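Local coordinates for putative cell filamentation protein (Bartonella quintana, PDB 4N67) that probably transfers AMP onto target proteins of the host cell by means of its Fic domain, which here holds ADP, at residues 19-24 against 155-160; 145-150 against 193-198; 128-133 against 168-173; 181-186 against 209-214. The protein carries 2 engineered substitutions. All blocks are in the same frame, centred on the assembly; numbering follows the deposited sequence.

Contact 1 (19-24 against 155-160); sequences ATLKNK and FRKGNG. With ADP (adenosine-5'-diphosphate), chain B.
O2B of ADP is gripped twice by Asn159, through its backbone N at 2.9 Å and its side-chain ND2 at 2.8 Å, two residues after Lys157, which touches both the nucleotide and Leu21. Asparagine suits the place because its amide also closes back on Phe155: Phe155 N donates to Asn159 OD1 at 2.9 Å, in the carbonyl plane and on a lone pair, while ND2 gives a nearly straight bond to Phe155 O. The amide therefore cannot easily rotate. Gly158 N reaches ADP O3B at 2.9 Å and Gly160 N reaches O2A at 2.7 Å; glycine there lets the backbone approach the alpha-phosphate. Lys157 leaves with CG anti to its backbone N (chi1 -166°), passing beta-phosphate oxygen O3B. Further along, its CD meets CD1 of Leu21 at 3.6 Å. The other leucine methyl, CD2, lies over one face of the Arg156 guanidinium, toward its rim, 4.0 Å from NH2. One branched apolar side chain thus packs on two basic ones at the surface, and Leu33 of helix 30-48 touches it too. Segment 155-160 belongs to the Fic signature HPFx(D/E)GN(G/K)R, with Lys157 at its usually acidic position, and forms the family's anion-binding loop.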
# COMPACT_ATOMS: atom_id res chain seq x y z
N ALA A 19 7.53 -18.44 -13.34
CA ALA A 19 6.87 -17.15 -13.10
C ALA A 19 6.19 -17.14 -11.73
O ALA A 19 5.36 -16.28 -11.46
CB ALA A 19 5.84 -16.87 -14.19
N THR A 20 6.52 -18.11 -10.89
CA THR A 20 5.96 -18.18 -9.54
C THR A 20 6.93 -17.57 -8.51
O THR A 20 8.07 -18.00 -8.40
CB THR A 20 5.67 -19.62 -9.14
OG1 THR A 20 4.76 -20.20 -10.10
CG2 THR A 20 5.03 -19.70 -7.78
N LEU A 21 6.44 -16.56 -7.81
CA LEU A 21 7.19 -15.93 -6.74
C LEU A 21 7.47 -16.94 -5.65
O LEU A 21 6.56 -17.67 -5.24
CB LEU A 21 6.42 -14.76 -6.15
CG LEU A 21 6.24 -13.53 -7.06
CD1 LEU A 21 5.18 -12.56 -6.54
CD2 LEU A 21 7.57 -12.84 -7.21
N LYS A 22 8.70 -16.94 -5.16
CA LYS A 22 9.05 -17.73 -3.99
C LYS A 22 8.07 -17.39 -2.85
O LYS A 22 7.81 -16.23 -2.56
CB LYS A 22 10.48 -17.42 -3.54
CG LYS A 22 11.56 -17.88 -4.50
CD LYS A 22 12.96 -17.49 -4.07
CE LYS A 22 13.98 -17.89 -5.13
NZ LYS A 22 15.33 -17.47 -4.71
N ASN A 23 7.58 -18.42 -2.18
CA ASN A 23 6.57 -18.22 -1.15
C ASN A 23 6.69 -19.29 -0.09
O ASN A 23 7.38 -20.30 -0.27
CB ASN A 23 5.16 -18.23 -1.76
CG ASN A 23 4.78 -19.57 -2.35
OD1 ASN A 23 4.26 -20.45 -1.65
ND2 ASN A 23 5.10 -19.80 -3.62
N LYS A 24 5.99 -19.08 1.02
CA LYS A 24 6.07 -19.97 2.17
C LYS A 24 4.96 -21.01 2.21
O LYS A 24 4.94 -21.85 3.11
CB LYS A 24 6.04 -19.12 3.44
CG LYS A 24 7.31 -18.27 3.55
CD LYS A 24 7.24 -17.18 4.60
CE LYS A 24 6.94 -17.68 6.00
NZ LYS A 24 7.31 -16.65 7.00
N PHE A 155 7.09 -1.79 -2.12
CA PHE A 155 7.28 -3.24 -2.03
C PHE A 155 7.30 -3.92 -3.39
O PHE A 155 6.73 -3.43 -4.36
CB PHE A 155 6.20 -3.83 -1.10
CG PHE A 155 6.12 -3.16 0.25
CD1 PHE A 155 7.03 -3.47 1.26
CD2 PHE A 155 5.19 -2.18 0.50
CE1 PHE A 155 7.00 -2.81 2.46
CE2 PHE A 155 5.16 -1.52 1.72
CZ PHE A 155 6.08 -1.84 2.69
N ARG A 156 7.91 -5.08 -3.43
CA ARG A 156 7.93 -5.84 -4.69
C ARG A 156 6.51 -6.22 -5.15
O ARG A 156 6.24 -6.25 -6.36
CB ARG A 156 8.82 -7.07 -4.53
CG ARG A 156 8.77 -8.04 -5.68
CD ARG A 156 9.30 -7.44 -6.99
NE ARG A 156 9.20 -8.43 -8.07
CZ ARG A 156 8.07 -8.78 -8.70
NH1 ARG A 156 6.91 -8.26 -8.36
NH2 ARG A 156 8.12 -9.74 -9.63
N LYS A 157 5.63 -6.51 -4.20
CA LYS A 157 4.24 -6.82 -4.44
C LYS A 157 3.45 -6.55 -3.17
O LYS A 157 4.06 -6.50 -2.08
CB LYS A 157 4.08 -8.30 -4.84
CG LYS A 157 2.73 -8.64 -5.43
CD LYS A 157 2.68 -10.10 -5.84
CE LYS A 157 1.25 -10.49 -6.21
NZ LYS A 157 0.79 -11.72 -5.48
N GLY A 158 2.14 -6.37 -3.31
CA GLY A 158 1.27 -6.15 -2.15
C GLY A 158 1.14 -4.69 -1.78
O GLY A 158 0.67 -4.36 -0.69
N ASN A 159 1.49 -3.79 -2.68
CA ASN A 159 1.41 -2.37 -2.37
C ASN A 159 -0.03 -1.88 -2.15
O ASN A 159 -0.30 -1.16 -1.19
CB ASN A 159 2.07 -1.53 -3.43
CG ASN A 159 3.56 -1.77 -3.48
OD1 ASN A 159 4.28 -1.23 -2.65
ND2 ASN A 159 3.99 -2.65 -4.38
N GLY A 160 -0.95 -2.31 -3.01
CA GLY A 160 -2.31 -1.82 -2.91
C GLY A 160 -2.97 -2.16 -1.58
O GLY A 160 -3.56 -1.31 -0.91
PB ADP B . 1.13 -4.87 -6.45
O1B ADP B . 1.99 -5.15 -7.69
O2B ADP B . 1.84 -3.95 -5.52
O3B ADP B . 0.61 -6.12 -5.75
PA ADP B . -1.43 -3.46 -6.80
O1A ADP B . -2.61 -4.00 -7.62
O2A ADP B . -1.51 -3.67 -5.31
O3A ADP B . -0.05 -4.17 -7.31
O5' ADP B . -1.24 -1.94 -7.20
C5' ADP B . -0.51 -1.03 -6.37
C4' ADP B . -1.11 0.36 -6.56
O4' ADP B . -0.75 0.87 -7.86
C3' ADP B . -2.63 0.38 -6.45
O3' ADP B . -3.07 1.49 -5.64
C2' ADP B . -3.08 0.54 -7.89
O2' ADP B . -4.35 1.18 -8.05
C1' ADP B . -1.96 1.36 -8.47
N9 ADP B . -1.81 1.28 -9.93
C8 ADP B . -2.24 0.32 -10.78
N7 ADP B . -1.85 0.65 -12.03
C5 ADP B . -1.18 1.81 -11.99
C6 ADP B . -0.52 2.71 -12.95
N6 ADP B . -0.51 2.35 -14.27
N1 ADP B . 0.08 3.83 -12.51
C2 ADP B . 0.07 4.14 -11.19
N3 ADP B . -0.54 3.35 -10.26
C4 ADP B . -1.15 2.22 -10.59

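Contact 2 (145-150 against 193-198); sequences VFTALD and IEAMQH. With ADP (adenosine-5'-diphosphate), chain B.
Thr147, with chi1 at 57°, sets CG2 anti to its carbonyl carbon and faces this methyl to CB of Ala195, 3.5 Å away, while OG1 turns back to Glu144 O in its own helix. A small residue such as alanine lets the two helices come this near, the CA atoms of Thr147 and Ala195 being 6.7 Å apart. Met196 has CG anti to the backbone N (chi1 -163°), which with an extended chi2 packs SD of its flexible, polarisable thioether 3.6 Å from ADP C2; Asp150 O is more distant from this SD, at 4.4 Å. Gln197 NE2 makes a long but nearly straight bond to ADP N1 (3.3 Å, 173°) and bonds also to Val105 O, and CG1 of Ile193 lies 3.5 Å from ADP N6. From the other helix, OD1 of Asp150 accepts the ribose O3' hydroxyl at 2.6 Å. Gln163 donates to the same OD1 and Ser192 bonds to OD2, so the buried carboxylate is held at both oxygens. The Phe146 ring meets O3' at its edge, with CE2 3.6 Å from it. Helix 135-152 is backed here by helices 112-126 and 164-174, while Met204 of helix 202-211 touches Phe146, Thr147 and Asp150.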
# COMPACT_ATOMS: atom_id res chain seq x y z
N VAL A 145 -2.35 11.75 -0.06
CA VAL A 145 -1.51 10.79 0.64
C VAL A 145 -1.47 9.50 -0.19
O VAL A 145 -0.41 8.88 -0.40
CB VAL A 145 -2.06 10.50 2.06
CG1 VAL A 145 -1.39 9.28 2.69
CG2 VAL A 145 -1.91 11.74 2.93
N PHE A 146 -2.63 9.08 -0.68
CA PHE A 146 -2.71 7.83 -1.45
C PHE A 146 -1.90 7.93 -2.74
O PHE A 146 -1.21 6.98 -3.12
CB PHE A 146 -4.15 7.44 -1.78
CG PHE A 146 -4.29 6.00 -2.12
CD1 PHE A 146 -4.30 5.06 -1.10
CD2 PHE A 146 -4.27 5.56 -3.43
CE1 PHE A 146 -4.34 3.72 -1.36
CE2 PHE A 146 -4.34 4.20 -3.71
CZ PHE A 146 -4.37 3.28 -2.66
N THR A 147 -2.01 9.04 -3.45
CA THR A 147 -1.23 9.14 -4.69
C THR A 147 0.28 9.16 -4.38
O THR A 147 1.06 8.59 -5.14
CB THR A 147 -1.64 10.34 -5.56
OG1 THR A 147 -1.51 11.54 -4.82
CG2 THR A 147 -3.08 10.21 -5.98
N ALA A 148 0.68 9.78 -3.27
CA ALA A 148 2.08 9.72 -2.86
C ALA A 148 2.52 8.28 -2.58
O ALA A 148 3.60 7.85 -3.02
CB ALA A 148 2.30 10.59 -1.64
N LEU A 149 1.69 7.53 -1.89
CA LEU A 149 1.99 6.12 -1.64
C LEU A 149 2.06 5.33 -2.94
O LEU A 149 2.96 4.46 -3.11
CB LEU A 149 0.96 5.50 -0.70
CG LEU A 149 1.07 5.94 0.76
CD1 LEU A 149 -0.18 5.48 1.52
CD2 LEU A 149 2.32 5.40 1.44
N ASP A 150 1.13 5.61 -3.84
CA ASP A 150 1.07 4.90 -5.13
C ASP A 150 2.38 5.06 -5.86
O ASP A 150 2.91 4.07 -6.38
CB ASP A 150 -0.04 5.43 -6.06
CG ASP A 150 -1.32 4.63 -6.02
OD1 ASP A 150 -1.33 3.48 -5.57
OD2 ASP A 150 -2.32 5.14 -6.60
N ILE A 193 -4.15 5.34 -12.09
CA ILE A 193 -3.61 5.65 -13.41
C ILE A 193 -3.76 7.12 -13.75
O ILE A 193 -2.81 7.78 -14.18
CB ILE A 193 -4.31 4.79 -14.47
CG1 ILE A 193 -3.92 3.32 -14.30
CG2 ILE A 193 -3.95 5.28 -15.88
CD1 ILE A 193 -4.83 2.36 -15.03
N GLU A 194 -4.97 7.67 -13.59
CA GLU A 194 -5.18 9.07 -13.87
C GLU A 194 -4.21 9.96 -13.11
O GLU A 194 -3.63 10.89 -13.67
CB GLU A 194 -6.62 9.48 -13.55
CG GLU A 194 -7.63 9.11 -14.63
CD GLU A 194 -7.29 9.74 -15.97
OE1 GLU A 194 -7.08 10.97 -16.02
OE2 GLU A 194 -7.16 8.98 -16.94
N ALA A 195 -4.01 9.67 -11.81
CA ALA A 195 -3.14 10.51 -11.01
C ALA A 195 -1.68 10.40 -11.45
O ALA A 195 -1.01 11.39 -11.65
CB ALA A 195 -3.28 10.20 -9.52
N MET A 196 -1.20 9.18 -11.61
CA MET A 196 0.24 9.00 -11.83
C MET A 196 0.69 9.08 -13.30
O MET A 196 1.78 9.58 -13.59
CB MET A 196 0.70 7.67 -11.27
CG MET A 196 2.21 7.63 -11.10
SD MET A 196 2.84 6.20 -10.24
CE MET A 196 3.67 5.32 -11.56
N GLN A 197 -0.15 8.59 -14.19
CA GLN A 197 0.19 8.53 -15.62
C GLN A 197 -0.26 9.80 -16.34
O GLN A 197 0.40 10.23 -17.31
CB GLN A 197 -0.47 7.31 -16.26
CG GLN A 197 -0.04 5.99 -15.70
CD GLN A 197 1.46 5.76 -15.81
OE1 GLN A 197 2.10 6.18 -16.77
NE2 GLN A 197 2.02 5.06 -14.83
N HIS A 198 -1.35 10.41 -15.87
CA HIS A 198 -1.98 11.53 -16.59
C HIS A 198 -2.08 12.83 -15.82
O HIS A 198 -2.69 13.80 -16.31
CB HIS A 198 -3.35 11.11 -17.11
CG HIS A 198 -3.32 9.85 -17.91
ND1 HIS A 198 -2.38 9.61 -18.88
CD2 HIS A 198 -4.12 8.76 -17.89
CE1 HIS A 198 -2.59 8.43 -19.43
NE2 HIS A 198 -3.65 7.89 -18.85
PB ADP B . 1.13 -4.87 -6.45
O1B ADP B . 1.99 -5.15 -7.69
O2B ADP B . 1.84 -3.95 -5.52
O3B ADP B . 0.61 -6.12 -5.75
PA ADP B . -1.43 -3.46 -6.80
O1A ADP B . -2.61 -4.00 -7.62
O2A ADP B . -1.51 -3.67 -5.31
O3A ADP B . -0.05 -4.17 -7.31
O5' ADP B . -1.24 -1.94 -7.20
C5' ADP B . -0.51 -1.03 -6.37
C4' ADP B . -1.11 0.36 -6.56
O4' ADP B . -0.75 0.87 -7.86
C3' ADP B . -2.63 0.38 -6.45
O3' ADP B . -3.07 1.49 -5.64
C2' ADP B . -3.08 0.54 -7.89
O2' ADP B . -4.35 1.18 -8.05
C1' ADP B . -1.96 1.36 -8.47
N9 ADP B . -1.81 1.28 -9.93
C8 ADP B . -2.24 0.32 -10.78
N7 ADP B . -1.85 0.65 -12.03
C5 ADP B . -1.18 1.81 -11.99
C6 ADP B . -0.52 2.71 -12.95
N6 ADP B . -0.51 2.35 -14.27
N1 ADP B . 0.08 3.83 -12.51
C2 ADP B . 0.07 4.14 -11.19
N3 ADP B . -0.54 3.35 -10.26
C4 ADP B . -1.15 2.22 -10.59

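Contact 3 (128-133 against 168-173); sequences NNLQGL and EKLGQA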
# COMPACT_ATOMS: atom_id res chain seq x y z
N ASN A 128 -0.87 17.11 11.32
CA ASN A 128 -1.46 16.45 12.46
C ASN A 128 -2.28 15.20 12.06
O ASN A 128 -3.39 15.01 12.53
CB ASN A 128 -2.32 17.45 13.22
CG ASN A 128 -2.68 16.98 14.59
OD1 ASN A 128 -1.96 16.19 15.22
ND2 ASN A 128 -3.83 17.44 15.08
N ASN A 129 -1.68 14.38 11.21
CA ASN A 129 -2.29 13.15 10.70
C ASN A 129 -3.68 13.34 10.12
O ASN A 129 -4.54 12.46 10.24
CB ASN A 129 -2.32 12.08 11.78
CG ASN A 129 -0.94 11.65 12.18
OD1 ASN A 129 0.00 11.68 11.35
ND2 ASN A 129 -0.78 11.26 13.44
N LEU A 130 -3.87 14.49 9.48
CA LEU A 130 -5.15 14.87 8.88
C LEU A 130 -6.32 15.02 9.84
O LEU A 130 -7.46 15.00 9.40
CB LEU A 130 -5.52 13.89 7.75
CG LEU A 130 -4.44 13.58 6.71
CD1 LEU A 130 -5.04 12.79 5.54
CD2 LEU A 130 -3.77 14.87 6.22
N GLN A 131 -6.04 15.22 11.13
CA GLN A 131 -7.09 15.55 12.09
C GLN A 131 -7.60 16.98 11.92
O GLN A 131 -6.91 17.84 11.36
CB GLN A 131 -6.57 15.38 13.52
CG GLN A 131 -6.18 13.97 13.88
CD GLN A 131 -5.67 13.86 15.31
OE1 GLN A 131 -4.60 13.32 15.54
NE2 GLN A 131 -6.45 14.35 16.27
N GLY A 132 -8.83 17.24 12.36
CA GLY A 132 -9.36 18.57 12.35
C GLY A 132 -9.76 19.11 11.00
O GLY A 132 -9.83 20.32 10.79
N LEU A 133 -10.04 18.23 10.06
CA LEU A 133 -10.46 18.64 8.73
C LEU A 133 -11.95 18.45 8.52
O LEU A 133 -12.60 17.57 9.12
CB LEU A 133 -9.71 17.86 7.65
CG LEU A 133 -8.18 17.97 7.68
CD1 LEU A 133 -7.54 17.13 6.60
CD2 LEU A 133 -7.78 19.43 7.49
N GLU A 168 -7.04 3.21 5.84
CA GLU A 168 -8.12 2.90 6.77
C GLU A 168 -7.77 3.34 8.18
O GLU A 168 -8.58 3.94 8.88
CB GLU A 168 -8.43 1.41 6.78
CG GLU A 168 -9.07 0.82 5.53
CD GLU A 168 -9.52 -0.64 5.72
OE1 GLU A 168 -9.93 -0.98 6.84
OE2 GLU A 168 -9.45 -1.38 4.73
N LYS A 169 -6.54 3.06 8.60
CA LYS A 169 -6.14 3.38 9.95
C LYS A 169 -5.88 4.87 10.15
O LYS A 169 -6.22 5.43 11.19
CB LYS A 169 -4.94 2.53 10.37
CG LYS A 169 -5.31 1.07 10.59
CD LYS A 169 -6.05 0.86 11.92
CE LYS A 169 -6.90 -0.40 11.93
NZ LYS A 169 -7.93 -0.37 12.99
N LEU A 170 -5.31 5.52 9.15
CA LEU A 170 -5.14 6.98 9.18
C LEU A 170 -6.51 7.66 9.32
O LEU A 170 -6.70 8.56 10.13
CB LEU A 170 -4.44 7.44 7.91
CG LEU A 170 -4.12 8.93 7.80
CD1 LEU A 170 -3.11 9.38 8.85
CD2 LEU A 170 -3.63 9.24 6.39
N GLY A 171 -7.46 7.21 8.51
CA GLY A 171 -8.83 7.71 8.60
C GLY A 171 -9.41 7.54 9.99
O GLY A 171 -9.94 8.47 10.59
N GLN A 172 -9.28 6.32 10.51
CA GLN A 172 -9.83 5.97 11.80
C GLN A 172 -9.31 6.89 12.89
O GLN A 172 -10.08 7.39 13.72
CB GLN A 172 -9.54 4.52 12.14
CG GLN A 172 -10.12 4.05 13.47
CD GLN A 172 -9.70 2.62 13.80
OE1 GLN A 172 -9.05 1.94 13.00
NE2 GLN A 172 -10.05 2.17 14.99
N ALA A 173 -8.02 7.16 12.86
CA ALA A 173 -7.46 8.03 13.87
C ALA A 173 -7.89 9.50 13.70
O ALA A 173 -7.83 10.27 14.66
CB ALA A 173 -5.95 7.90 13.90
O HOH W 1 -5.15 10.26 11.69
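The Asn129 peptide carbonyl sets its O 3.7 Å from CD1 of Leu170. That same oxygen accepts a hydrogen from a water at 2.7 Å, which gives its second hydrogen to Leu170 O at 2.8 Å and so bridges the two backbones where they do not bond directly. Leu170 has CG anti to the backbone N (chi1 -177°), a torsion that swings both methyls to the loop. CD1 of Leu170 also lies 4.1 Å from CB of Asn129, and CD2 of Leu170 meets CD1 of Leu130 at 3.9 Å, the two leucines crossing at about a right angle. Branched leucines suit this buried patch, each offering a methyl to the other. At the border, CG of Gln131 passes 4.1 Å from Ala173 O. Three successive residues, Asn128 to Leu130, have positive phi, which asparagine accepts readily and leucine less so; Asn128 is the C-prime residue of a Schellman motif that closes the preceding helix on Leu124 O and Thr125 O. Leu124 of helix 112-126 also packs on Leu130 and Leu170, Phe57 touches Asn129 and Leu170, and Phe138 and Asn141 of helix 135-152 touch Leu130, so helix 164-174 is joined here to the turn between two others.

Contact 4 (181-186 against 209-214); sequences SLITKE and EDITHP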
# COMPACT_ATOMS: atom_id res chain seq x y z
N SER A 181 -14.32 -1.23 0.12
CA SER A 181 -15.29 -2.23 -0.38
C SER A 181 -16.45 -1.60 -1.12
O SER A 181 -17.18 -2.29 -1.85
CB SER A 181 -15.79 -3.11 0.78
OG SER A 181 -16.81 -2.53 1.55
N LEU A 182 -16.66 -0.29 -0.95
CA LEU A 182 -17.72 0.43 -1.65
C LEU A 182 -17.47 0.64 -3.14
O LEU A 182 -18.38 1.05 -3.86
CB LEU A 182 -17.96 1.78 -0.97
CG LEU A 182 -18.54 1.66 0.43
CD1 LEU A 182 -18.46 2.99 1.17
CD2 LEU A 182 -19.98 1.18 0.36
N ILE A 183 -16.26 0.35 -3.61
CA ILE A 183 -15.91 0.54 -5.01
C ILE A 183 -15.21 -0.69 -5.56
O ILE A 183 -14.82 -1.57 -4.81
CB ILE A 183 -14.98 1.75 -5.20
CG1 ILE A 183 -13.71 1.59 -4.33
CG2 ILE A 183 -15.72 3.04 -4.89
CD1 ILE A 183 -12.57 2.44 -4.79
N THR A 184 -15.09 -0.73 -6.88
CA THR A 184 -14.46 -1.84 -7.57
C THR A 184 -12.96 -1.62 -7.67
O THR A 184 -12.48 -0.50 -7.55
CB THR A 184 -15.01 -1.97 -9.00
OG1 THR A 184 -14.86 -0.73 -9.70
CG2 THR A 184 -16.49 -2.33 -8.98
N LYS A 185 -12.22 -2.71 -7.90
CA LYS A 185 -10.80 -2.63 -8.23
C LYS A 185 -10.57 -1.75 -9.45
O LYS A 185 -9.62 -0.98 -9.50
CB LYS A 185 -10.26 -4.04 -8.52
N GLU A 186 -11.44 -1.88 -10.44
CA GLU A 186 -11.28 -1.14 -11.68
C GLU A 186 -11.31 0.35 -11.43
O GLU A 186 -10.54 1.10 -12.01
CB GLU A 186 -12.36 -1.53 -12.71
CG GLU A 186 -12.26 -2.97 -13.22
CD GLU A 186 -12.53 -4.02 -12.14
OE1 GLU A 186 -13.45 -3.82 -11.33
OE2 GLU A 186 -11.83 -5.07 -12.10
N GLU A 209 -13.90 10.80 -1.54
CA GLU A 209 -15.22 11.31 -1.13
C GLU A 209 -16.27 10.22 -1.07
O GLU A 209 -17.07 10.15 -0.11
CB GLU A 209 -15.69 12.44 -2.04
CG GLU A 209 -14.85 13.69 -1.98
CD GLU A 209 -15.37 14.82 -2.86
OE1 GLU A 209 -16.33 14.60 -3.66
OE2 GLU A 209 -14.84 15.94 -2.75
N ASP A 210 -16.30 9.37 -2.09
CA ASP A 210 -17.35 8.38 -2.24
C ASP A 210 -17.31 7.25 -1.23
O ASP A 210 -18.35 6.65 -0.95
CB ASP A 210 -17.37 7.80 -3.66
CG ASP A 210 -17.98 8.76 -4.68
OD1 ASP A 210 -18.63 9.73 -4.27
OD2 ASP A 210 -17.75 8.52 -5.88
N ILE A 211 -16.14 6.98 -0.65
CA ILE A 211 -16.00 5.85 0.26
C ILE A 211 -15.76 6.25 1.70
O ILE A 211 -15.51 5.40 2.52
CB ILE A 211 -14.86 4.91 -0.19
CG1 ILE A 211 -13.47 5.55 -0.04
CG2 ILE A 211 -15.11 4.45 -1.62
CD1 ILE A 211 -12.30 4.61 -0.35
N THR A 212 -15.87 7.54 2.01
CA THR A 212 -15.55 8.04 3.35
C THR A 212 -16.78 8.63 4.02
O THR A 212 -17.59 9.32 3.38
CB THR A 212 -14.44 9.11 3.29
OG1 THR A 212 -13.29 8.56 2.64
CG2 THR A 212 -14.03 9.58 4.68
N HIS A 213 -16.95 8.36 5.31
CA HIS A 213 -17.91 9.10 6.12
C HIS A 213 -17.34 9.38 7.50
O HIS A 213 -16.48 8.64 7.95
CB HIS A 213 -19.28 8.37 6.21
CG HIS A 213 -19.25 7.06 6.94
ND1 HIS A 213 -19.15 6.94 8.31
CD2 HIS A 213 -19.36 5.80 6.47
CE1 HIS A 213 -19.21 5.67 8.65
NE2 HIS A 213 -19.32 4.96 7.55
N PRO A 214 -17.80 10.46 8.14
CA PRO A 214 -17.35 10.68 9.51
C PRO A 214 -17.88 9.62 10.46
O PRO A 214 -19.02 9.19 10.35
CB PRO A 214 -17.90 12.06 9.84
CG PRO A 214 -19.09 12.20 8.98
CD PRO A 214 -18.74 11.51 7.70
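The backbone passes from a 3-10 turn at Ser181 and Leu182 through extended Ile183 to Thr184, the N-cap of helix 185-198, and comes nearest the other segment at Leu182 and Ile211, whose CA atoms are 6.0 Å apart. Ile183 and Ile211 cross at about a right angle, their CG2 methyls meeting at 3.6 Å. Both isoleucines hold CG1 in the crowded position between backbone N and carbonyl carbon (chi1 57° and 68°), leaving CG2 anti to the carbonyl carbon. Beta-branching thus places a methyl close to each main chain, where it can touch the other's methyl. Leu182 adds its CB, 4.0 Å from CG2 of Ile211, and lays CD1 against the backbone, 3.9 Å from Ile211 CA. The contact is mostly apolar, and polar groups work around it: Asp210 forms a salt bridge with Arg187 on helix 185-198, and OG1 of Thr184 caps the N of that same arginine. Ile211 also rests on Ile178 and shares backbone hydrogen bonding with Asp179. Strands 176-178 and 212-214 form a two-stranded antiparallel sheet, and the contact packs the exit from the first strand against the entry to the second, helices 185-198 and 202-211 lying between them in the chain.

Contacts 1 and 2 meet at ADP: residues 155-160 take the phosphates, whereas 145-150 and 193-198 take the ribose and the adenine. Their centres are 21 Å apart and their nearest atoms about 5 Å; they do not touch, but both touch ADP. Contact 2 touches contact 3 through CG2 of Val145 and CD1 of Leu130, 4.2 Å apart, linking the pocket wall to the packing behind it. Contact 4 shares helix 185-198 with contact 2, with centres 16 Å apart; the side chain of Ile183 stays about 9 Å from ADP. Contacts 1 and 3, with centres 29 Å apart, lie on opposite sides of the chain's centre.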